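Local coordinates for lipid-transfer protein (Thermomonospora curvata, PDB 6OK1) that belongs to the thiolase superfamily, with N- and C-terminal thiolase-type domains, and is classed as a lipid-transfer protein, at residues W243-G248 and S383-G388; A291-H296 and L373-T378; P236-L241 and L357-S362. All blocks are in the same frame, centred on the assembly; numbering follows the deposited sequence.

Contact 1 of 3, residues W243-G248 and S383-G388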
ATOM      1  N   TRP A 243     -19.690 -13.692   4.670  1.00 26.65           N
ATOM      2  CA  TRP A 243     -20.981 -13.327   4.091  1.00 26.08           C
ATOM      3  C   TRP A 243     -21.063 -11.864   3.695  1.00 30.41           C
ATOM      4  O   TRP A 243     -21.813 -11.517   2.771  1.00 28.03           O
ATOM      5  CB  TRP A 243     -22.107 -13.627   5.067  1.00 25.99           C
ATOM      6  CG  TRP A 243     -22.479 -15.064   5.024  1.00 33.63           C
ATOM      7  CD1 TRP A 243     -22.370 -15.962   6.026  1.00 31.01           C
ATOM      8  CD2 TRP A 243     -22.978 -15.785   3.881  1.00 28.28           C
ATOM      9  NE1 TRP A 243     -22.809 -17.210   5.606  1.00 35.66           N
ATOM     10  CE2 TRP A 243     -23.180 -17.124   4.290  1.00 32.47           C
ATOM     11  CE3 TRP A 243     -23.291 -15.427   2.571  1.00 36.09           C
ATOM     12  CZ2 TRP A 243     -23.663 -18.097   3.432  1.00 45.06           C
ATOM     13  CZ3 TRP A 243     -23.785 -16.405   1.714  1.00 40.25           C
ATOM     14  CH2 TRP A 243     -23.955 -17.722   2.150  1.00 34.43           C
ATOM     15  N   GLY A 244     -20.333 -11.005   4.387  1.00 28.78           N
ATOM     16  CA  GLY A 244     -20.190  -9.630   3.981  1.00 21.78           C
ATOM     17  C   GLY A 244     -18.755  -9.192   4.162  1.00 23.76           C
ATOM     18  O   GLY A 244     -18.090  -9.574   5.132  1.00 24.72           O
ATOM     19  N   ALA A 245     -18.281  -8.401   3.216  1.00 22.35           N
ATOM     20  CA  ALA A 245     -16.940  -7.818   3.289  1.00 21.14           C
ATOM     21  C   ALA A 245     -16.979  -6.542   2.484  1.00 22.64           C
ATOM     22  O   ALA A 245     -17.291  -6.585   1.292  1.00 23.50           O
ATOM     23  CB  ALA A 245     -15.889  -8.779   2.734  1.00 22.10           C
ATOM     24  N   ALA A 246     -16.664  -5.413   3.119  1.00 23.00           N
ATOM     25  CA  ALA A 246     -16.911  -4.128   2.495  1.00 20.18           C
ATOM     26  C   ALA A 246     -15.879  -3.114   2.964  1.00 19.78           C
ATOM     27  O   ALA A 246     -15.393  -3.182   4.107  1.00 22.05           O
ATOM     28  CB  ALA A 246     -18.315  -3.607   2.844  1.00 22.60           C
ATOM     29  N   GLN A 247     -15.596  -2.157   2.079  1.00 22.71           N
ATOM     30  CA  GLN A 247     -14.817  -0.952   2.362  1.00 21.77           C
ATOM     31  C   GLN A 247     -15.724   0.261   2.270  1.00 20.90           C
ATOM     32  O   GLN A 247     -16.740   0.242   1.580  1.00 20.47           O
ATOM     33  CB  GLN A 247     -13.685  -0.746   1.358  1.00 21.30           C
ATOM     34  CG  GLN A 247     -12.555  -1.721   1.481  1.00 18.22           C
ATOM     35  CD  GLN A 247     -11.414  -1.374   0.535  1.00 20.31           C
ATOM     36  OE1 GLN A 247     -11.521  -1.506  -0.692  1.00 20.72           O
ATOM     37  NE2 GLN A 247     -10.319  -0.899   1.097  1.00 22.53           N
ATOM     38  N   GLY A 248     -15.317   1.338   2.923  1.00 19.51           N
ATOM     39  CA  GLY A 248     -16.073   2.564   2.845  1.00 18.94           C
ATOM     40  C   GLY A 248     -15.241   3.785   3.142  1.00 18.77           C
ATOM     41  O   GLY A 248     -14.536   3.844   4.153  1.00 20.80           O
ATOM     42  N   SER A 383     -13.583  -0.399   6.878  1.00 18.60           N
ATOM     43  CA  SER A 383     -14.035  -1.679   6.336  1.00 21.92           C
ATOM     44  C   SER A 383     -14.785  -2.455   7.408  1.00 23.50           C
ATOM     45  O   SER A 383     -14.775  -2.103   8.587  1.00 22.55           O
ATOM     46  CB  SER A 383     -12.838  -2.488   5.778  1.00 22.97           C
ATOM     47  OG  SER A 383     -11.789  -2.617   6.727  1.00 21.21           O
ATOM     48  N   GLY A 384     -15.445  -3.530   6.976  1.00 21.50           N
ATOM     49  CA  GLY A 384     -16.196  -4.376   7.884  1.00 24.06           C
ATOM     50  C   GLY A 384     -16.369  -5.751   7.290  1.00 23.69           C
ATOM     51  O   GLY A 384     -16.173  -5.960   6.085  1.00 23.53           O
ATOM     52  N   LEU A 385     -16.778  -6.681   8.150  1.00 22.39           N
ATOM     53  CA  LEU A 385     -17.119  -8.035   7.731  1.00 22.76           C
ATOM     54  C   LEU A 385     -18.394  -8.457   8.422  1.00 26.99           C
ATOM     55  O   LEU A 385     -18.666  -8.047   9.546  1.00 25.79           O
ATOM     56  CB  LEU A 385     -16.065  -9.067   8.114  1.00 22.94           C
ATOM     57  CG  LEU A 385     -14.657  -8.806   7.580  1.00 24.40           C
ATOM     58  CD1 LEU A 385     -13.686  -9.648   8.338  1.00 22.79           C
ATOM     59  CD2 LEU A 385     -14.578  -9.053   6.086  1.00 26.08           C
ATOM     60  N   ILE A 386     -19.136  -9.353   7.774  1.00 24.35           N
ATOM     61  CA  ILE A 386     -20.033 -10.246   8.503  1.00 23.85           C
ATOM     62  C   ILE A 386     -19.501 -11.653   8.280  1.00 29.26           C
ATOM     63  O   ILE A 386     -19.393 -12.112   7.135  1.00 26.84           O
ATOM     64  CB  ILE A 386     -21.504 -10.107   8.074  1.00 25.13           C
ATOM     65  CG1 ILE A 386     -22.039  -8.718   8.457  1.00 26.11           C
ATOM     66  CG2 ILE A 386     -22.358 -11.210   8.743  1.00 28.35           C
ATOM     67  CD1 ILE A 386     -23.431  -8.376   7.887  1.00 28.34           C
ATOM     68  N   LEU A 387     -19.107 -12.303   9.372  1.00 27.19           N
ATOM     69  CA  LEU A 387     -18.706 -13.702   9.375  1.00 25.47           C
ATOM     70  C   LEU A 387     -19.865 -14.534   9.910  1.00 29.31           C
ATOM     71  O   LEU A 387     -20.536 -14.130  10.868  1.00 30.51           O
ATOM     72  CB  LEU A 387     -17.463 -13.928  10.238  1.00 27.33           C
ATOM     73  CG  LEU A 387     -16.233 -13.118   9.838  1.00 28.13           C
ATOM     74  CD1 LEU A 387     -15.088 -13.495  10.734  1.00 28.10           C
ATOM     75  CD2 LEU A 387     -15.875 -13.359   8.387  1.00 30.57           C
ATOM     76  N   GLY A 388     -20.107 -15.685   9.284  1.00 27.86           N
ATOM     77  CA  GLY A 388     -21.258 -16.491   9.637  1.00 31.12           C
ATOM     78  C   GLY A 388     -20.990 -17.981   9.614  1.00 38.48           C
ATOM     79  O   GLY A 388     -20.095 -18.482   8.929  1.00 33.13           O
TER
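Ile386 O takes two backbone N-H groups of the neighbouring strand at once, Trp243 N at 2.9 Å and Gly244 N at 3.1 Å. The Gly244 bond lies in the carbonyl plane on a lone pair, whereas Trp243 N approaches nearly end-on to the carbonyl and its N-H...O angle is only 130°. Two residues thus face one, a classic beta bulge. From the bulge onward the strands run antiparallel in regular register: Gly244 and Ile386, then Ala246 and Gly384, form hydrogen-bonded pairs, with Ala245 and Leu385, then Gln247 and Ser383, as non-hydrogen-bonded pairs between and after them.

The pair is tight and buried from Gly244 through Gln247. Leu385 CD2 touches Ala245 CB at 3.6 Å, on the face that also carries Gln247 and Ser383 and lies against helix 86-98. Ser383 OG turns to Gly84 O, while Gln247 OE1 reaches Phe76 N of the second subunit, so this face also meets the subunit interface. Ile386 covers Gly244 from the other face, its CB 4.0 Å from Gly244 N, and continues onto Leu277 and Ser281 of helix 268-281.

The Trp243 side chain is more loosely held and partly exposed. With CG set anti to the carbonyl carbon (chi1 -81°), the indole swings out past the strand, so that CD1 at the ring edge lies 3.8 Å from Gly388 CA; Arg391 makes a cation-pi contact with the ring. Helices on both faces of a central sheet, with a bulged antiparallel pair in its interior, are in keeping with the layered alpha/beta architecture of the thiolase fold.

Contact 2 of 3, residues A291-H296 and L373-T378; sequences AILYDH and LVTAGT
Ile292 and Val374 are a parallel beta pair at the edge of the thiolase-type sheet, where strands 290-292 and 371-375 run side by side before both turn into loops. Ile292 N gives a nearly straight bond to Leu373 O at 2.9 Å, and Thr375 N returns one to Ile292 O at 3.0 Å. On the face covered by helix 348-359 the two side chains lie next to each other, both directed to that helix, with Ile292 CB 4.0 Å from Val374 CG1.

Past the last bridge, side chains replace the sheet ladder. Thr375 holds OG1 between its backbone N and carbonyl carbon (chi1 61°), which turns the hydroxyl toward the other segment to accept the N-H of Tyr294 at 2.9 Å, almost straight. The same oxygen is hydrogen-bonded to Gln304 OE1, so its rotation is fixed from two directions, and Thr375 CG2 is left to meet Leu293 CD2 at an oblique crossing.

Tyr294 turns its ring toward the 373-378 segment by placing CG anti to the backbone N (chi1 -159°). The ring then lies across the Ala376-Gly377 peptide, with Ala376 O close to its CB. Further along both segments, the side chains of His296 and Thr378 run antiparallel past one another, Thr378 OG1 meeting the imidazole at its edge, 3.4 Å from CE1. A water bridges the two loops, donating to Tyr294 O and accepting from Thr378 OG1. Gly377 lies over the face of the phenol: its CA sits 3.4 Å from the centroid of the Tyr294 ring, only 2° off the ring normal, as a CH-pi contact.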
ATOM      1  N   ALA A 291     -21.049  -8.441  18.061  1.00 25.58           N
ATOM      2  CA  ALA A 291     -20.301  -7.425  17.319  1.00 25.23           C
ATOM      3  C   ALA A 291     -18.903  -7.230  17.884  1.00 25.12           C
ATOM      4  O   ALA A 291     -18.712  -7.142  19.100  1.00 26.00           O
ATOM      5  CB  ALA A 291     -21.024  -6.074  17.334  1.00 29.00           C
ATOM      6  N   ILE A 292     -17.931  -7.113  16.987  1.00 25.84           N
ATOM      7  CA  ILE A 292     -16.571  -6.747  17.343  1.00 26.17           C
ATOM      8  C   ILE A 292     -16.391  -5.335  16.791  1.00 22.10           C
ATOM      9  O   ILE A 292     -16.243  -5.163  15.577  1.00 23.66           O
ATOM     10  CB  ILE A 292     -15.544  -7.729  16.768  1.00 22.54           C
ATOM     11  CG1 ILE A 292     -15.805  -9.180  17.221  1.00 25.18           C
ATOM     12  CG2 ILE A 292     -14.104  -7.256  17.110  1.00 25.39           C
ATOM     13  CD1 ILE A 292     -15.770  -9.414  18.710  1.00 27.30           C
ATOM     14  N   LEU A 293     -16.479  -4.324  17.668  1.00 20.98           N
ATOM     15  CA  LEU A 293     -16.536  -2.919  17.274  1.00 25.79           C
ATOM     16  C   LEU A 293     -15.213  -2.260  17.635  1.00 22.83           C
ATOM     17  O   LEU A 293     -14.833  -2.209  18.813  1.00 23.80           O
ATOM     18  CB  LEU A 293     -17.720  -2.204  17.934  1.00 23.33           C
ATOM     19  CG  LEU A 293     -19.087  -2.774  17.533  1.00 23.23           C
ATOM     20  CD1 LEU A 293     -20.194  -1.956  18.221  1.00 27.09           C
ATOM     21  CD2 LEU A 293     -19.265  -2.795  16.003  1.00 26.82           C
ATOM     22  N   TYR A 294     -14.505  -1.786  16.605  1.00 21.84           N
ATOM     23  CA  TYR A 294     -13.177  -1.209  16.769  1.00 21.46           C
ATOM     24  C   TYR A 294     -13.186  -0.119  17.825  1.00 22.96           C
ATOM     25  O   TYR A 294     -13.993   0.820  17.777  1.00 22.53           O
ATOM     26  CB  TYR A 294     -12.719  -0.644  15.434  1.00 22.26           C
ATOM     27  CG  TYR A 294     -11.222  -0.449  15.264  1.00 19.39           C
ATOM     28  CD1 TYR A 294     -10.583   0.689  15.741  1.00 21.02           C
ATOM     29  CD2 TYR A 294     -10.485  -1.366  14.533  1.00 19.89           C
ATOM     30  CE1 TYR A 294      -9.218   0.883  15.498  1.00 21.60           C
ATOM     31  CE2 TYR A 294      -9.143  -1.185  14.290  1.00 24.38           C
ATOM     32  CZ  TYR A 294      -8.518  -0.057  14.762  1.00 23.64           C
ATOM     33  OH  TYR A 294      -7.175   0.106  14.508  1.00 21.38           O
ATOM     34  N   ASP A 295     -12.232  -0.212  18.739  1.00 18.78           N
ATOM     35  CA  ASP A 295     -12.324   0.483  20.010  1.00 19.83           C
ATOM     36  C   ASP A 295     -10.943   0.883  20.503  1.00 20.65           C
ATOM     37  O   ASP A 295     -10.643   0.768  21.695  1.00 24.70           O
ATOM     38  CB  ASP A 295     -13.016  -0.387  21.049  1.00 20.97           C
ATOM     39  CG  ASP A 295     -12.230  -1.635  21.357  1.00 25.33           C
ATOM     40  OD1 ASP A 295     -11.662  -2.204  20.409  1.00 22.52           O
ATOM     41  OD2 ASP A 295     -12.192  -2.037  22.537  1.00 25.00           O
ATOM     42  N   HIS A 296     -10.076   1.366  19.604  1.00 22.74           N
ATOM     43  CA  HIS A 296      -8.805   1.913  20.085  1.00 20.85           C
ATOM     44  C   HIS A 296      -9.040   3.145  20.940  1.00 22.44           C
ATOM     45  O   HIS A 296      -8.268   3.407  21.868  1.00 22.56           O
ATOM     46  CB  HIS A 296      -7.826   2.197  18.958  1.00 24.22           C
ATOM     47  CG  HIS A 296      -8.274   3.226  17.976  1.00 22.99           C
ATOM     48  ND1 HIS A 296      -9.599   3.465  17.687  1.00 26.64           N
ATOM     49  CD2 HIS A 296      -7.557   4.075  17.195  1.00 28.86           C
ATOM     50  CE1 HIS A 296      -9.681   4.394  16.749  1.00 31.70           C
ATOM     51  NE2 HIS A 296      -8.458   4.791  16.446  1.00 29.13           N
ATOM     52  N   LEU A 373     -20.693  -9.348  13.267  1.00 23.34           N
ATOM     53  CA  LEU A 373     -20.276  -8.178  12.501  1.00 24.12           C
ATOM     54  C   LEU A 373     -18.998  -7.629  13.111  1.00 30.21           C
ATOM     55  O   LEU A 373     -18.913  -7.460  14.334  1.00 28.39           O
ATOM     56  CB  LEU A 373     -21.375  -7.110  12.476  1.00 27.81           C
ATOM     57  CG  LEU A 373     -21.177  -5.998  11.437  1.00 32.55           C
ATOM     58  CD1 LEU A 373     -22.502  -5.428  11.020  1.00 32.22           C
ATOM     59  CD2 LEU A 373     -20.322  -4.883  11.946  1.00 37.08           C
ATOM     60  N   VAL A 374     -18.000  -7.379  12.261  1.00 24.20           N
ATOM     61  CA  VAL A 374     -16.703  -6.856  12.684  1.00 24.58           C
ATOM     62  C   VAL A 374     -16.441  -5.554  11.950  1.00 25.83           C
ATOM     63  O   VAL A 374     -16.619  -5.479  10.730  1.00 25.58           O
ATOM     64  CB  VAL A 374     -15.553  -7.841  12.412  1.00 27.64           C
ATOM     65  CG1 VAL A 374     -14.239  -7.254  13.005  1.00 25.36           C
ATOM     66  CG2 VAL A 374     -15.865  -9.184  12.951  1.00 36.60           C
ATOM     67  N   THR A 375     -16.009  -4.532  12.682  1.00 23.58           N
ATOM     68  CA  THR A 375     -15.598  -3.278  12.058  1.00 22.58           C
ATOM     69  C   THR A 375     -14.099  -3.062  12.171  1.00 21.78           C
ATOM     70  O   THR A 375     -13.437  -3.564  13.077  1.00 23.80           O
ATOM     71  CB  THR A 375     -16.303  -2.061  12.672  1.00 28.89           C
ATOM     72  OG1 THR A 375     -15.983  -1.955  14.066  1.00 24.95           O
ATOM     73  CG2 THR A 375     -17.798  -2.186  12.505  1.00 26.94           C
ATOM     74  N   ALA A 376     -13.590  -2.226  11.274  1.00 20.83           N
ATOM     75  CA  ALA A 376     -12.197  -1.808  11.302  1.00 22.02           C
ATOM     76  C   ALA A 376     -12.073  -0.364  11.816  1.00 21.15           C
ATOM     77  O   ALA A 376     -12.995   0.162  12.451  1.00 22.93           O
ATOM     78  CB  ALA A 376     -11.605  -2.009   9.909  1.00 21.18           C
ATOM     79  N   GLY A 377     -10.924   0.258  11.558  1.00 21.04           N
ATOM     80  CA  GLY A 377     -10.568   1.492  12.240  1.00 22.72           C
ATOM     81  C   GLY A 377     -11.545   2.624  11.964  1.00 27.44           C
ATOM     82  O   GLY A 377     -12.059   2.774  10.857  1.00 21.39           O
ATOM     83  N   THR A 378     -11.764   3.453  12.986  1.00 22.82           N
ATOM     84  CA  THR A 378     -12.715   4.545  12.917  1.00 19.70           C
ATOM     85  C   THR A 378     -12.005   5.892  12.785  1.00 19.68           C
ATOM     86  O   THR A 378     -10.912   6.118  13.336  1.00 23.09           O
ATOM     87  CB  THR A 378     -13.614   4.517  14.157  1.00 25.38           C
ATOM     88  OG1 THR A 378     -12.793   4.376  15.313  1.00 26.81           O
ATOM     89  CG2 THR A 378     -14.534   3.329  14.109  1.00 29.88           C
TER
HETATM   90  O   HOH W   1     -13.329  -4.209  15.470  1.00 39.78           O
HETATM   91  O   HOH W   2     -13.694   3.463  17.792  1.00 30.90           O

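Contact 3 of 3, residues P236-L241 and L357-S362; sequences PHPPAL and LVRGTS
The guanidinium of Arg359 lies flat on one face of the His237 imidazole, planes 6° apart and centres 3.5 Å from each other. NH1 stands over the middle of the imidazole ring, and in return His237 CG sits over the centre of the guanidinium, 3.3 Å above its plane, while NH2 approaches CD2. A water lies in the plane of the guanidinium at its edge, accepting from Arg359 NE at 2.9 Å and donating to Pro238 O at 2.8 Å.

The reach of the arginine follows from its shape: the chain is extended from CG to NE, with chi2 174° and chi3 173°, carrying the flat group from the end of helix 348-359 across to the loop before strand 240-248. On the way its CG passes Pro238 O. One residue earlier, Val358 points at the start of the strand, and CG1 packs on Ala240 CA at 4.0 Å and near Pro239 O. The helix stops just beyond, where Gly360, with positive phi, is the C-prime residue of a Schellman motif.

Asp40 gathers both flat groups at their polar ends: Arg359 NH2 makes a salt bridge to its OD2, and His237 NE2 a hydrogen bond to its OD1. A single carboxylate would thus limit the turning of both groups. Since the two segments share no direct hydrogen bond, the join rests on stacking, van der Waals contact, the bridging water and the shared carboxylate. Asp40 would probably balance the arginine charge and, if the imidazole were protonated, ease the repulsion between the stacked groups.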
ATOM      1  N   PRO A 236      -9.905 -28.328   9.186  1.00 41.98           N
ATOM      2  CA  PRO A 236     -10.239 -28.817  10.544  1.00 39.17           C
ATOM      3  C   PRO A 236     -11.367 -28.104  11.271  1.00 36.79           C
ATOM      4  O   PRO A 236     -12.097 -28.754  12.033  1.00 40.47           O
ATOM      5  CB  PRO A 236      -8.916 -28.626  11.307  1.00 46.64           C
ATOM      6  CG  PRO A 236      -7.879 -28.698  10.300  1.00 43.17           C
ATOM      7  CD  PRO A 236      -8.469 -28.035   9.067  1.00 45.68           C
ATOM      8  N   HIS A 237     -11.504 -26.775  11.122  1.00 30.74           N
ATOM      9  CA  HIS A 237     -12.438 -26.013  11.942  1.00 34.37           C
ATOM     10  C   HIS A 237     -13.762 -25.792  11.224  1.00 32.95           C
ATOM     11  O   HIS A 237     -13.836 -25.817   9.989  1.00 34.62           O
ATOM     12  CB  HIS A 237     -11.834 -24.640  12.295  1.00 35.26           C
ATOM     13  CG  HIS A 237     -10.631 -24.716  13.177  1.00 28.41           C
ATOM     14  ND1 HIS A 237     -10.719 -24.914  14.540  1.00 38.43           N
ATOM     15  CD2 HIS A 237      -9.310 -24.609  12.895  1.00 33.50           C
ATOM     16  CE1 HIS A 237      -9.500 -24.920  15.059  1.00 31.93           C
ATOM     17  NE2 HIS A 237      -8.628 -24.742  14.082  1.00 34.49           N
ATOM     18  N   PRO A 238     -14.826 -25.523  11.968  1.00 33.73           N
ATOM     19  CA  PRO A 238     -16.020 -24.951  11.349  1.00 35.33           C
ATOM     20  C   PRO A 238     -15.628 -23.727  10.548  1.00 30.30           C
ATOM     21  O   PRO A 238     -14.919 -22.852  11.076  1.00 33.84           O
ATOM     22  CB  PRO A 238     -16.903 -24.575  12.551  1.00 37.88           C
ATOM     23  CG  PRO A 238     -16.376 -25.392  13.703  1.00 33.70           C
ATOM     24  CD  PRO A 238     -14.915 -25.561  13.437  1.00 32.47           C
ATOM     25  N   PRO A 239     -15.992 -23.649   9.264  1.00 32.23           N
ATOM     26  CA  PRO A 239     -15.628 -22.468   8.470  1.00 30.71           C
ATOM     27  C   PRO A 239     -16.355 -21.234   8.964  1.00 29.98           C
ATOM     28  O   PRO A 239     -17.528 -21.293   9.346  1.00 32.15           O
ATOM     29  CB  PRO A 239     -16.062 -22.838   7.050  1.00 32.15           C
ATOM     30  CG  PRO A 239     -16.188 -24.341   7.061  1.00 38.06           C
ATOM     31  CD  PRO A 239     -16.603 -24.711   8.440  1.00 41.24           C
ATOM     32  N   ALA A 240     -15.648 -20.098   8.944  1.00 30.10           N
ATOM     33  CA  ALA A 240     -16.237 -18.808   9.262  1.00 31.91           C
ATOM     34  C   ALA A 240     -16.471 -18.145   7.909  1.00 31.80           C
ATOM     35  O   ALA A 240     -15.555 -17.588   7.317  1.00 26.55           O
ATOM     36  CB  ALA A 240     -15.323 -17.985  10.166  1.00 30.26           C
ATOM     37  N   LEU A 241     -17.683 -18.275   7.380  1.00 25.09           N
ATOM     38  CA  LEU A 241     -17.923 -17.823   6.025  1.00 23.91           C
ATOM     39  C   LEU A 241     -17.928 -16.308   5.988  1.00 25.45           C
ATOM     40  O   LEU A 241     -18.446 -15.650   6.896  1.00 29.68           O
ATOM     41  CB  LEU A 241     -19.267 -18.342   5.510  1.00 27.71           C
ATOM     42  CG  LEU A 241     -19.244 -19.708   4.812  1.00 34.51           C
ATOM     43  CD1 LEU A 241     -18.793 -20.803   5.757  1.00 39.38           C
ATOM     44  CD2 LEU A 241     -20.634 -19.999   4.275  1.00 33.42           C
ATOM     45  N   LEU A 357     -15.946 -16.789  17.698  1.00 31.73           N
ATOM     46  CA  LEU A 357     -17.368 -16.754  18.023  1.00 31.90           C
ATOM     47  C   LEU A 357     -18.155 -17.644  17.066  1.00 32.18           C
ATOM     48  O   LEU A 357     -19.023 -18.420  17.502  1.00 34.37           O
ATOM     49  CB  LEU A 357     -17.872 -15.308  17.985  1.00 29.00           C
ATOM     50  CG  LEU A 357     -17.416 -14.392  19.126  1.00 26.71           C
ATOM     51  CD1 LEU A 357     -17.673 -12.908  18.775  1.00 32.33           C
ATOM     52  CD2 LEU A 357     -18.113 -14.742  20.402  1.00 25.96           C
ATOM     53  N   VAL A 358     -17.833 -17.588  15.762  1.00 29.24           N
ATOM     54  CA  VAL A 358     -18.517 -18.449  14.795  1.00 29.43           C
ATOM     55  C   VAL A 358     -18.204 -19.917  15.073  1.00 35.58           C
ATOM     56  O   VAL A 358     -19.089 -20.781  15.000  1.00 35.50           O
ATOM     57  CB  VAL A 358     -18.142 -18.050  13.356  1.00 34.32           C
ATOM     58  CG1 VAL A 358     -18.699 -19.069  12.351  1.00 33.93           C
ATOM     59  CG2 VAL A 358     -18.675 -16.659  13.047  1.00 30.61           C
ATOM     60  N   ARG A 359     -16.943 -20.222  15.381  1.00 31.29           N
ATOM     61  CA  ARG A 359     -16.538 -21.585  15.705  1.00 34.33           C
ATOM     62  C   ARG A 359     -17.145 -22.077  17.007  1.00 36.36           C
ATOM     63  O   ARG A 359     -17.271 -23.295  17.190  1.00 34.93           O
ATOM     64  CB  ARG A 359     -15.009 -21.675  15.822  1.00 30.93           C
ATOM     65  CG  ARG A 359     -14.236 -21.462  14.551  1.00 34.50           C
ATOM     66  CD  ARG A 359     -12.736 -21.442  14.858  1.00 33.46           C
ATOM     67  NE  ARG A 359     -11.901 -21.408  13.667  1.00 31.06           N
ATOM     68  CZ  ARG A 359     -10.573 -21.432  13.696  1.00 27.41           C
ATOM     69  NH1 ARG A 359      -9.948 -21.507  14.864  1.00 31.17           N
ATOM     70  NH2 ARG A 359      -9.885 -21.388  12.569  1.00 29.42           N
ATOM     71  N   GLY A 360     -17.519 -21.167  17.908  1.00 32.67           N
ATOM     72  CA  GLY A 360     -17.935 -21.534  19.256  1.00 35.03           C
ATOM     73  C   GLY A 360     -16.817 -21.584  20.271  1.00 44.50           C
ATOM     74  O   GLY A 360     -17.018 -22.098  21.378  1.00 35.55           O
ATOM     75  N   THR A 361     -15.653 -21.020  19.952  1.00 35.14           N
ATOM     76  CA  THR A 361     -14.451 -21.214  20.747  1.00 33.92           C
ATOM     77  C   THR A 361     -13.964 -19.942  21.435  1.00 32.00           C
ATOM     78  O   THR A 361     -12.836 -19.912  21.934  1.00 36.48           O
ATOM     79  CB  THR A 361     -13.344 -21.791  19.873  1.00 33.75           C
ATOM     80  OG1 THR A 361     -13.042 -20.880  18.806  1.00 32.98           O
ATOM     81  CG2 THR A 361     -13.788 -23.142  19.265  1.00 39.55           C
ATOM     82  N   SER A 362     -14.796 -18.909  21.528  1.00 29.89           N
ATOM     83  CA  SER A 362     -14.400 -17.733  22.287  1.00 30.34           C
ATOM     84  C   SER A 362     -14.281 -18.057  23.776  1.00 33.19           C
ATOM     85  O   SER A 362     -15.074 -18.829  24.324  1.00 33.99           O
ATOM     86  CB  SER A 362     -15.410 -16.605  22.094  1.00 31.80           C
ATOM     87  OG  SER A 362     -15.177 -15.587  23.050  1.00 32.86           O
TER
HETATM   88  O   HOH W   3     -12.589 -21.387  10.898  1.00 27.15           O

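From the N terminus, the chain first passes 236-241, where strand 240-248 begins, and runs straight on into 243-248. It next reaches 291-296, on the short edge strand of the sheet, and then 357-362, the end of helix 348-359, where contact 3 closes its loop. Strand 371-375 follows and brings 373-378 back beside 291-296, closing contact 2; 383-388 finally returns to 243-248 and closes contact 1. Contact 2 thus nests within contact 1, while contact 3 crosses both. Contacts 1 and 2 join successive strands of one sheet, linked by Leu385 N to Val374 O, and contact 3 fastens the helix end onto that sheet, with Val358 packing against Gly388.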